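Local structure of AT27789p (Drosophila melanogaster, 5UZN) at residues A[12-17]-A[80-85]; A[21-26]-A[41-46]. The protein probably binds messenger RNA, and is seen here as the third quasi-RNA recognition motif (qRRM3) of Glorund, the fly homologue of hnRNP F/H. All blocks are in the same frame, centred on the assembly; numbering follows the deposited sequence.

In the fold
From the N terminus the chain runs first through strand 11-16, which with the following G17 supplies residues 12-17 of contact 1, then, after a short connection, the turn and helix start at residues 21-26. Contact 2 closes a short loop, bringing that turn against residues 41-46 at the end of edge strand 38-43. Strand 52-57 and helix 60-68 follow before strand 80-86 returns to residues 12-17, so contact 1 closes the long loop and contact 2 is nested within it. Contact 1 joins a central strand to one sheet edge; contact 2 ties the first helix to the other edge. Their centres lie about 15 Å apart, and H14 packs against N42 between them.

Contact 1: residues A[12-17]-A[80-85]; sequences TIHMRG and ELFYDG
The amides of H14 and F82 bind each other's carbonyls: H14 N gives to F82 O at 2.7 Å and F82 N to H14 O at 2.8 Å. R16 and E80 form a second reciprocal pair, R16 N to E80 O being 2.9 Å. Beyond H14, D84 N donates to T12 O (2.8 Å), and T12 N to G85 O. This register pairs strand 11-16 with edge strand 80-86 in the four-stranded antiparallel RRM sheet, whose order is 38-43, 52-57, 11-16, 80-86, with axes at 151°. On the face of H14, R16 and F82, the imidazole CG lies anti to the backbone N (chi1 -179°), beside the carbonyl carbon, a setting in which ND1 bonds D54 of the adjacent strand 52-57, while R16 NH1 makes a weak in-plane bond to NE2. The aliphatic part of R16 crosses the phenyl ring obliquely, CD 3.6 Å from F82 CE1, with the guanidinium turned 72° from the ring plane. D84 OD2 comes to 3.4 Å from H14 CB. On the other face, which packs against both helices, L81 CD2 touches I13 CG2 and M15 CG, each at 3.8 Å, and M15 lies alongside L81 before reaching V27, F30 and F31.

Contact 2: residues A[21-26]-A[41-46]; sequences TSFEND and INYNKK
The start of the first helix of the RRM fold meets the end of edge strand 38-43 here, with F23 at the N-cap position and I41 reaching across from the strand. I41 makes its contact through one branch: CD1 lies 3.7 Å from F23 C, and CG1 is 3.9 Å from E24 N, so the ethyl arm rests on the peptide joining the cap residue to the helix. That arm starts anti to the carbonyl carbon of I41 (chi1 -55°) and then bends at chi2 (-63°), which brings CD1 against the turn. The E24 chain passes I41 at a slant, with CG 4.1 Å from I41 CG1. Its carboxylate end is linked to the strand by a water, which donates to E24 OE1 at 2.7 Å and accepts from I41 N at 2.8 Å. Replacing I41 with an alanine would probably leave a gap beneath the F23-E24 peptide and deprive E24 CG of its apolar neighbour. Farther out, Y43 crosses F23 at about a right angle, its OH near the plane of the phenyl ring at the edge, 3.6 Å from F23 CD1. Within the turn, S22 OG donates to the anti lone pair of D26 OD2 at 2.7 Å, tying the segment before the helix to its first turn. Around this surface contact, I41 also touches L18, the F23 ring meets that of H49 in strand 49-50, and N42 continues the sheet through backbone bonds to S50 and T52.

Contact 1: residues A[12-17]-A[80-85]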
ATOM      1  N   THR A  12       7.137  -6.083   1.771  1.00 20.96           N
ATOM      2  CA  THR A  12       6.554  -4.769   2.010  1.00 15.30           C
ATOM      3  C   THR A  12       6.647  -3.861   0.791  1.00 22.32           C
ATOM      4  O   THR A  12       7.714  -3.737   0.172  1.00 19.62           O
ATOM      5  CB  THR A  12       7.254  -4.119   3.191  1.00 24.07           C
ATOM      6  OG1 THR A  12       7.144  -5.007   4.294  1.00 27.81           O
ATOM      7  CG2 THR A  12       6.606  -2.788   3.531  1.00 30.78           C
ATOM      8  N   ILE A  13       5.535  -3.200   0.480  1.00 24.40           N
ATOM      9  CA  ILE A  13       5.476  -2.141  -0.521  1.00 16.52           C
ATOM     10  C   ILE A  13       5.109  -0.856   0.204  1.00 22.05           C
ATOM     11  O   ILE A  13       4.019  -0.759   0.786  1.00 18.72           O
ATOM     12  CB  ILE A  13       4.451  -2.452  -1.614  1.00 19.06           C
ATOM     13  CG1 ILE A  13       4.844  -3.703  -2.400  1.00 18.93           C
ATOM     14  CG2 ILE A  13       4.307  -1.267  -2.558  1.00 17.71           C
ATOM     15  CD1 ILE A  13       3.869  -3.960  -3.541  1.00 14.08           C
ATOM     16  N   HIS A  14       6.029   0.108   0.202  1.00 18.67           N
ATOM     17  CA  HIS A  14       5.795   1.415   0.789  1.00 13.49           C
ATOM     18  C   HIS A  14       5.163   2.296  -0.272  1.00 20.56           C
ATOM     19  O   HIS A  14       5.519   2.213  -1.447  1.00 17.59           O
ATOM     20  CB  HIS A  14       7.107   2.028   1.309  1.00 18.69           C
ATOM     21  CG  HIS A  14       6.923   3.371   1.938  1.00 20.23           C
ATOM     22  ND1 HIS A  14       6.143   3.563   3.060  1.00 22.83           N
ATOM     23  CD2 HIS A  14       7.378   4.599   1.579  1.00 23.21           C
ATOM     24  CE1 HIS A  14       6.134   4.851   3.372  1.00 29.60           C
ATOM     25  NE2 HIS A  14       6.872   5.501   2.490  1.00 21.15           N
ATOM     26  N   MET A  15       4.173   3.091   0.129  1.00 18.32           N
ATOM     27  CA  MET A  15       3.348   3.834  -0.813  1.00 18.61           C
ATOM     28  C   MET A  15       3.404   5.311  -0.468  1.00 12.19           C
ATOM     29  O   MET A  15       3.280   5.677   0.693  1.00 17.70           O
ATOM     30  CB  MET A  15       1.885   3.336  -0.797  1.00 15.88           C
ATOM     31  CG  MET A  15       1.722   1.822  -0.849  1.00 16.85           C
ATOM     32  SD  MET A  15       0.043   1.249  -0.536  1.00 17.97           S
ATOM     33  CE  MET A  15      -0.736   1.742  -2.083  1.00 15.07           C
ATOM     34  N   ARG A  16       3.602   6.161  -1.467  1.00 13.31           N
ATOM     35  CA  ARG A  16       3.513   7.597  -1.260  1.00 13.55           C
ATOM     36  C   ARG A  16       2.472   8.217  -2.184  1.00 22.43           C
ATOM     37  O   ARG A  16       2.135   7.659  -3.235  1.00 18.00           O
ATOM     38  CB  ARG A  16       4.873   8.266  -1.468  1.00 19.71           C
ATOM     39  CG  ARG A  16       5.926   7.753  -0.498  1.00 21.85           C
ATOM     40  CD  ARG A  16       7.259   8.440  -0.698  1.00 19.78           C
ATOM     41  NE  ARG A  16       7.328   9.699   0.018  1.00 42.01           N
ATOM     42  CZ  ARG A  16       7.573   9.770   1.322  1.00 34.60           C
ATOM     43  NH1 ARG A  16       7.761   8.644   2.023  1.00 33.65           N
ATOM     44  NH2 ARG A  16       7.651  10.952   1.917  1.00 40.89           N
ATOM     45  N   GLY A  17       1.960   9.374  -1.775  1.00 19.19           N
ATOM     46  CA  GLY A  17       0.997  10.096  -2.585  1.00 21.51           C
ATOM     47  C   GLY A  17      -0.453   9.739  -2.360  1.00 29.06           C
ATOM     48  O   GLY A  17      -1.289  10.093  -3.194  1.00 22.40           O
ATOM     49  N   GLU A  80       3.006   6.364  -5.706  1.00 19.77           N
ATOM     50  CA  GLU A  80       4.362   5.855  -5.900  1.00 18.23           C
ATOM     51  C   GLU A  80       4.587   4.627  -5.036  1.00 20.25           C
ATOM     52  O   GLU A  80       4.393   4.690  -3.815  1.00 21.75           O
ATOM     53  CB  GLU A  80       5.404   6.897  -5.521  1.00 20.22           C
ATOM     54  CG  GLU A  80       5.543   8.079  -6.422  1.00 32.79           C
ATOM     55  CD  GLU A  80       6.726   8.888  -5.979  1.00 34.81           C
ATOM     56  OE1 GLU A  80       7.827   8.639  -6.513  1.00 39.19           O
ATOM     57  OE2 GLU A  80       6.567   9.711  -5.040  1.00 34.13           O
ATOM     58  N   LEU A  81       5.039   3.536  -5.649  1.00 20.51           N
ATOM     59  CA  LEU A  81       5.290   2.284  -4.953  1.00 16.38           C
ATOM     60  C   LEU A  81       6.792   2.067  -4.810  1.00 19.36           C
ATOM     61  O   LEU A  81       7.549   2.325  -5.746  1.00 19.57           O
ATOM     62  CB  LEU A  81       4.672   1.102  -5.702  1.00 21.92           C
ATOM     63  CG  LEU A  81       3.158   1.216  -5.887  1.00 25.56           C
ATOM     64  CD1 LEU A  81       2.634  -0.047  -6.555  1.00 29.18           C
ATOM     65  CD2 LEU A  81       2.488   1.450  -4.535  1.00 18.64           C
ATOM     66  N   PHE A  82       7.206   1.595  -3.637  1.00 12.24           N
ATOM     67  CA  PHE A  82       8.598   1.283  -3.327  1.00 15.53           C
ATOM     68  C   PHE A  82       8.638  -0.074  -2.654  1.00 24.66           C
ATOM     69  O   PHE A  82       8.010  -0.260  -1.607  1.00 18.69           O
ATOM     70  CB  PHE A  82       9.224   2.329  -2.403  1.00 20.37           C
ATOM     71  CG  PHE A  82       9.109   3.723  -2.909  1.00 20.07           C
ATOM     72  CD1 PHE A  82       7.994   4.494  -2.610  1.00 23.82           C
ATOM     73  CD2 PHE A  82      10.123   4.268  -3.692  1.00 24.32           C
ATOM     74  CE1 PHE A  82       7.895   5.784  -3.087  1.00 24.41           C
ATOM     75  CE2 PHE A  82      10.019   5.555  -4.171  1.00 27.94           C
ATOM     76  CZ  PHE A  82       8.913   6.309  -3.859  1.00 18.25           C
ATOM     77  N   TYR A  83       9.362  -1.015  -3.254  1.00 17.59           N
ATOM     78  CA  TYR A  83       9.501  -2.343  -2.676  1.00 18.33           C
ATOM     79  C   TYR A  83      10.550  -2.301  -1.587  1.00 23.84           C
ATOM     80  O   TYR A  83      11.737  -2.134  -1.882  1.00 20.43           O
ATOM     81  CB  TYR A  83       9.879  -3.366  -3.737  1.00 15.93           C
ATOM     82  CG  TYR A  83      10.023  -4.739  -3.104  1.00 20.03           C
ATOM     83  CD1 TYR A  83       8.968  -5.296  -2.417  1.00 19.26           C
ATOM     84  CD2 TYR A  83      11.217  -5.446  -3.161  1.00 23.19           C
ATOM     85  CE1 TYR A  83       9.074  -6.526  -1.818  1.00 18.94           C
ATOM     86  CE2 TYR A  83      11.334  -6.699  -2.564  1.00 17.95           C
ATOM     87  CZ  TYR A  83      10.259  -7.223  -1.896  1.00 18.37           C
ATOM     88  OH  TYR A  83      10.326  -8.450  -1.295  1.00 23.99           O
ATOM     89  N   ASP A  84      10.127  -2.447  -0.328  1.00 14.91           N
ATOM     90  CA  ASP A  84      11.056  -2.353   0.790  1.00 17.55           C
ATOM     91  C   ASP A  84      11.544  -3.714   1.268  1.00 29.02           C
ATOM     92  O   ASP A  84      12.260  -3.784   2.267  1.00 27.26           O
ATOM     93  CB  ASP A  84      10.415  -1.584   1.951  1.00 19.75           C
ATOM     94  CG  ASP A  84      10.343  -0.078   1.696  1.00 24.55           C
ATOM     95  OD1 ASP A  84      10.735   0.392   0.598  1.00 31.17           O
ATOM     96  OD2 ASP A  84       9.877   0.643   2.592  1.00 25.61           O
ATOM     97  N   GLY A  85      11.186  -4.791   0.586  1.00 17.66           N
ATOM     98  CA  GLY A  85      11.764  -6.056   0.929  1.00 18.22           C
ATOM     99  C   GLY A  85      11.063  -6.680   2.123  1.00 28.14           C
ATOM    100  O   GLY A  85       9.952  -6.322   2.513  1.00 24.73           O
TER

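Contact 2: residues A[21-26]-A[41-46]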
ATOM      1  N   THR A  21      -8.114  11.181   2.184  1.00 21.65           N
ATOM      2  CA  THR A  21      -9.358  10.441   2.350  1.00 23.84           C
ATOM      3  C   THR A  21      -9.224   8.955   2.037  1.00 17.57           C
ATOM      4  O   THR A  21     -10.222   8.242   2.073  1.00 21.62           O
ATOM      5  CB  THR A  21     -10.473  11.030   1.467  1.00 28.72           C
ATOM      6  OG1 THR A  21      -9.983  11.241   0.139  1.00 22.22           O
ATOM      7  CG2 THR A  21     -10.967  12.335   2.028  1.00 30.42           C
ATOM      8  N   SER A  22      -8.030   8.454   1.736  1.00 18.87           N
ATOM      9  CA  SER A  22      -7.870   7.039   1.393  1.00 17.59           C
ATOM     10  C   SER A  22      -7.335   6.248   2.582  1.00 27.61           C
ATOM     11  O   SER A  22      -6.262   6.562   3.112  1.00 23.85           O
ATOM     12  CB  SER A  22      -6.944   6.877   0.192  1.00 24.08           C
ATOM     13  OG  SER A  22      -7.625   7.224  -1.001  1.00 27.40           O
ATOM     14  N   PHE A  23      -8.066   5.206   2.977  1.00 18.24           N
ATOM     15  CA  PHE A  23      -7.670   4.413   4.126  1.00 25.29           C
ATOM     16  C   PHE A  23      -7.428   2.978   3.708  1.00 21.63           C
ATOM     17  O   PHE A  23      -7.122   2.734   2.538  1.00 20.37           O
ATOM     18  CB  PHE A  23      -8.724   4.549   5.213  1.00 29.17           C
ATOM     19  CG  PHE A  23      -8.935   5.969   5.627  1.00 29.95           C
ATOM     20  CD1 PHE A  23      -8.016   6.592   6.452  1.00 30.12           C
ATOM     21  CD2 PHE A  23     -10.016   6.705   5.139  1.00 27.07           C
ATOM     22  CE1 PHE A  23      -8.178   7.907   6.822  1.00 39.18           C
ATOM     23  CE2 PHE A  23     -10.180   8.029   5.497  1.00 34.86           C
ATOM     24  CZ  PHE A  23      -9.262   8.633   6.346  1.00 23.45           C
ATOM     25  N   GLU A  24      -7.550   2.025   4.638  1.00 16.14           N
ATOM     26  CA  GLU A  24      -7.113   0.667   4.327  1.00 19.37           C
ATOM     27  C   GLU A  24      -7.886   0.086   3.149  1.00 19.76           C
ATOM     28  O   GLU A  24      -7.289  -0.505   2.245  1.00 16.80           O
ATOM     29  CB  GLU A  24      -7.241  -0.227   5.562  1.00 23.46           C
ATOM     30  CG  GLU A  24      -6.047  -0.065   6.525  1.00 29.60           C
ATOM     31  CD  GLU A  24      -6.185  -0.840   7.831  1.00 33.15           C
ATOM     32  OE1 GLU A  24      -5.937  -0.244   8.904  1.00 39.68           O
ATOM     33  OE2 GLU A  24      -6.526  -2.041   7.791  1.00 39.78           O
ATOM     34  N   ASN A  25      -9.219   0.250   3.130  1.00 17.48           N
ATOM     35  CA  ASN A  25      -9.986  -0.381   2.060  1.00 23.16           C
ATOM     36  C   ASN A  25      -9.607   0.166   0.692  1.00 18.02           C
ATOM     37  O   ASN A  25      -9.662  -0.571  -0.296  1.00 23.53           O
ATOM     38  CB  ASN A  25     -11.489  -0.251   2.326  1.00 23.34           C
ATOM     39  CG  ASN A  25     -11.978  -1.255   3.381  1.00 35.51           C
ATOM     40  OD1 ASN A  25     -11.440  -2.366   3.511  1.00 34.58           O
ATOM     41  ND2 ASN A  25     -12.983  -0.860   4.144  1.00 35.56           N
ATOM     42  N   ASP A  26      -9.191   1.436   0.606  1.00 18.24           N
ATOM     43  CA  ASP A  26      -8.704   1.948  -0.676  1.00 17.55           C
ATOM     44  C   ASP A  26      -7.390   1.289  -1.093  1.00 16.09           C
ATOM     45  O   ASP A  26      -7.145   1.087  -2.291  1.00 17.54           O
ATOM     46  CB  ASP A  26      -8.512   3.458  -0.607  1.00 17.05           C
ATOM     47  CG  ASP A  26      -9.701   4.221  -1.133  1.00 31.88           C
ATOM     48  OD1 ASP A  26     -10.780   3.618  -1.248  1.00 29.79           O
ATOM     49  OD2 ASP A  26      -9.546   5.426  -1.437  1.00 30.59           O
ATOM     50  N   ILE A  41      -1.938   2.517   7.260  1.00 19.03           N
ATOM     51  CA  ILE A  41      -1.911   3.922   6.881  1.00 12.69           C
ATOM     52  C   ILE A  41      -1.063   4.655   7.904  1.00 19.30           C
ATOM     53  O   ILE A  41      -1.172   4.372   9.098  1.00 18.53           O
ATOM     54  CB  ILE A  41      -3.344   4.480   6.847  1.00 23.99           C
ATOM     55  CG1 ILE A  41      -4.247   3.623   5.924  1.00 20.91           C
ATOM     56  CG2 ILE A  41      -3.304   5.970   6.530  1.00 19.44           C
ATOM     57  CD1 ILE A  41      -3.822   3.590   4.384  1.00 12.78           C
ATOM     58  N   ASN A  42      -0.185   5.561   7.447  1.00 16.66           N
ATOM     59  CA  ASN A  42       0.676   6.333   8.336  1.00 18.92           C
ATOM     60  C   ASN A  42       0.044   7.674   8.695  1.00 25.61           C
ATOM     61  O   ASN A  42      -0.521   8.366   7.841  1.00 20.71           O
ATOM     62  CB  ASN A  42       2.050   6.575   7.700  1.00 14.18           C
ATOM     63  CG  ASN A  42       2.866   5.313   7.584  1.00 23.51           C
ATOM     64  OD1 ASN A  42       2.887   4.497   8.500  1.00 18.81           O
ATOM     65  ND2 ASN A  42       3.523   5.127   6.442  1.00 20.14           N
ATOM     66  N   TYR A  43       0.162   8.043   9.969  1.00 20.01           N
ATOM     67  CA  TYR A  43      -0.336   9.308  10.493  1.00 27.30           C
ATOM     68  C   TYR A  43       0.786  10.009  11.248  1.00 27.58           C
ATOM     69  O   TYR A  43       1.814   9.406  11.570  1.00 20.78           O
ATOM     70  CB  TYR A  43      -1.541   9.102  11.440  1.00 23.27           C
ATOM     71  CG  TYR A  43      -2.696   8.308  10.870  1.00 23.45           C
ATOM     72  CD1 TYR A  43      -2.620   6.931  10.735  1.00 14.40           C
ATOM     73  CD2 TYR A  43      -3.882   8.938  10.488  1.00 27.52           C
ATOM     74  CE1 TYR A  43      -3.685   6.199  10.226  1.00 19.67           C
ATOM     75  CE2 TYR A  43      -4.948   8.208   9.959  1.00 23.25           C
ATOM     76  CZ  TYR A  43      -4.839   6.836   9.840  1.00 31.06           C
ATOM     77  OH  TYR A  43      -5.868   6.069   9.323  1.00 36.79           O
ATOM     78  N   ASN A  44       0.588  11.293  11.544  1.00 27.53           N
ATOM     79  CA  ASN A  44       1.421  11.934  12.560  1.00 28.47           C
ATOM     80  C   ASN A  44       0.883  11.638  13.970  1.00 18.41           C
ATOM     81  O   ASN A  44      -0.121  10.938  14.155  1.00 21.90           O
ATOM     82  CB  ASN A  44       1.517  13.436  12.312  1.00 34.85           C
ATOM     83  CG  ASN A  44       0.179  14.157  12.460  1.00 34.43           C
ATOM     84  OD1 ASN A  44      -0.765  13.680  13.110  1.00 33.35           O
ATOM     85  ND2 ASN A  44       0.100  15.327  11.857  1.00 35.09           N
ATOM     86  N   LYS A  45       1.549  12.193  14.997  1.00 19.57           N
ATOM     87  CA  LYS A  45       1.152  11.879  16.372  1.00 27.21           C
ATOM     88  C   LYS A  45      -0.185  12.499  16.787  1.00 26.07           C
ATOM     89  O   LYS A  45      -0.693  12.152  17.860  1.00 23.79           O
ATOM     90  CB  LYS A  45       2.237  12.308  17.369  1.00 27.68           C
ATOM     91  CG  LYS A  45       2.341  13.814  17.612  1.00 33.67           C
ATOM     92  CD  LYS A  45       3.507  14.104  18.555  1.00 49.40           C
ATOM     93  CE  LYS A  45       3.704  15.587  18.819  1.00 57.19           C
ATOM     94  NZ  LYS A  45       4.921  15.812  19.666  1.00 36.36           N
ATOM     95  N   LYS A  46      -0.773  13.389  15.990  1.00 28.11           N
ATOM     96  CA  LYS A  46      -2.095  13.939  16.302  1.00 21.31           C
ATOM     97  C   LYS A  46      -3.206  13.255  15.509  1.00 27.90           C
ATOM     98  O   LYS A  46      -4.374  13.684  15.572  1.00 22.53           O
ATOM     99  CB  LYS A  46      -2.135  15.450  16.045  1.00 26.46           C
ATOM    100  CG  LYS A  46      -1.139  16.320  16.836  1.00 35.90           C
ATOM    101  CD  LYS A  46      -1.248  16.120  18.339  1.00 42.50           C
ATOM    102  CE  LYS A  46      -0.926  17.409  19.094  1.00 32.31           C
ATOM    103  NZ  LYS A  46      -0.194  17.165  20.386  1.00 29.55           N
TER
HETATM  104  O   HOH W   1      -4.006   1.596   8.861  1.00 27.62           O